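Local atomic coordinates of cell division protein FtsX (Streptococcus pneumoniae, PDB entry 6HE6), a protein that forms, with its partner FtsE, an ABC transporter complex of cell division that is required for normal growth and cell shape. Residues D98-T101 against I102-A106. Residues are numbered along the deposited sequence; the frame is centred on the assembly and turned at random.
Sequences DVKT and IAEDA
Ile102, in the helix 99-107 of the FtsX extracellular domain, packs one turn on from Asp98; this short amphipathic helix leads from strand 88-93 to the edge strand 112-116 of the four-stranded antiparallel sheet. Its side chain can be followed outward from the backbone. CB lies 3.5 Å from Asp98 O and almost as near to Val99 O. CG1 stands beside the backbone N and anti to the carbonyl carbon (chi1 -77°), which carries the branch back toward the start of the helix, 3.4 Å from Asp98 O. CD1 goes on along the same carbonyl and ends against the CB of Asp98. Beyond these neighbours the buried side chain meets Ala93 of strand 88-93 and Thr51. Val99 turns to the sheet as well, touching Val12 and Ala93.

Regular i to i+4 bonds hold the backbone beneath. Ile102 N, Ala103 N, Glu104 N and Asp105 N bond in turn to Asp98 O, Val99 O, Lys100 O and Thr101 O, the bond from Glu104 N to Lys100 O being the longest of the four at 3.2 Å. Glu104 N also makes a second, weak bond to Thr101 O.

On the outer face, the Glu104 side chain, from CB to its carboxylate, lies beside Lys100 O, while Lys100 CG and Glu104 OE1 are 4.4 Å apart, a loose approach without a salt bridge. Thr101 and Asp105 run side by side in the same direction: the Asp105 carboxylate lies beside Thr101 O, and its OD2 comes 3.9 Å from the methyl CG2 of Thr101.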
loop_
_atom_site.group_PDB
_atom_site.type_symbol
_atom_site.label_atom_id
_atom_site.label_comp_id
_atom_site.label_asym_id
_atom_site.label_seq_id
_atom_site.Cartn_x
_atom_site.Cartn_y
_atom_site.Cartn_z
ATOM N N ASP A 98 19.462 -2.216 1.425
ATOM C CA ASP A 98 18.628 -1.274 2.165
ATOM C C ASP A 98 17.274 -1.846 2.554
ATOM O O ASP A 98 16.555 -1.212 3.343
ATOM C CB ASP A 98 18.387 0.002 1.345
ATOM C CG ASP A 98 19.668 0.704 0.947
ATOM O OD1 ASP A 98 20.592 0.810 1.775
ATOM O OD2 ASP A 98 19.741 1.171 -0.204
ATOM N N VAL A 99 16.906 -3.011 2.022
ATOM C CA VAL A 99 15.536 -3.504 2.161
ATOM C C VAL A 99 15.218 -3.822 3.614
ATOM O O VAL A 99 14.155 -3.454 4.126
ATOM C CB VAL A 99 15.318 -4.737 1.267
ATOM C CG1 VAL A 99 14.190 -5.616 1.822
ATOM C CG2 VAL A 99 15.044 -4.328 -0.159
ATOM N N LYS A 100 16.124 -4.518 4.304
ATOM C CA LYS A 100 15.822 -4.934 5.670
ATOM C C LYS A 100 15.671 -3.733 6.590
ATOM O O LYS A 100 14.806 -3.724 7.474
ATOM C CB LYS A 100 16.885 -5.913 6.194
ATOM C CG LYS A 100 16.258 -7.211 6.719
ATOM C CD LYS A 100 17.232 -8.382 6.849
ATOM C CE LYS A 100 17.030 -9.415 5.729
ATOM N NZ LYS A 100 17.881 -10.640 5.903
ATOM N N THR A 101 16.477 -2.692 6.377
ATOM C CA THR A 101 16.325 -1.483 7.176
ATOM C C THR A 101 14.995 -0.795 6.885
ATOM O O THR A 101 14.298 -0.360 7.810
ATOM C CB THR A 101 17.489 -0.529 6.914
ATOM O OG1 THR A 101 18.726 -1.191 7.203
ATOM C CG2 THR A 101 17.371 0.711 7.800
ATOM N N ILE A 102 14.626 -0.695 5.601
ATOM C CA ILE A 102 13.382 -0.028 5.211
ATOM C C ILE A 102 12.184 -0.732 5.838
ATOM O O ILE A 102 11.290 -0.099 6.419
ATOM C CB ILE A 102 13.263 0.025 3.675
ATOM C CG1 ILE A 102 14.153 1.122 3.101
ATOM C CG2 ILE A 102 11.826 0.272 3.244
ATOM C CD1 ILE A 102 14.460 0.924 1.624
ATOM N N ALA A 103 12.153 -2.059 5.741
ATOM C CA ALA A 103 11.026 -2.808 6.274
ATOM C C ALA A 103 10.903 -2.650 7.783
ATOM O O ALA A 103 9.790 -2.654 8.321
ATOM C CB ALA A 103 11.178 -4.278 5.890
ATOM N N GLU A 104 12.030 -2.507 8.488
ATOM C CA GLU A 104 11.973 -2.374 9.940
ATOM C C GLU A 104 11.446 -1.007 10.346
ATOM O O GLU A 104 10.556 -0.900 11.196
ATOM C CB GLU A 104 13.354 -2.618 10.540
ATOM C CG GLU A 104 13.525 -4.035 11.052
ATOM C CD GLU A 104 14.968 -4.485 11.038
ATOM O OE1 GLU A 104 15.222 -5.665 10.704
ATOM O OE2 GLU A 104 15.845 -3.656 11.370
ATOM N N ASP A 105 11.968 0.053 9.733
ATOM C CA ASP A 105 11.436 1.379 10.007
ATOM C C ASP A 105 9.970 1.480 9.590
ATOM O O ASP A 105 9.179 2.194 10.222
ATOM C CB ASP A 105 12.299 2.425 9.299
ATOM C CG ASP A 105 13.747 2.407 9.785
ATOM O OD1 ASP A 105 14.026 1.667 10.751
ATOM O OD2 ASP A 105 14.610 3.088 9.180
ATOM N N ALA A 106 9.583 0.764 8.533
ATOM C CA ALA A 106 8.213 0.880 8.036
ATOM C C ALA A 106 7.203 0.323 9.033
ATOM O O ALA A 106 6.105 0.872 9.176
ATOM C CB ALA A 106 8.071 0.176 6.688
#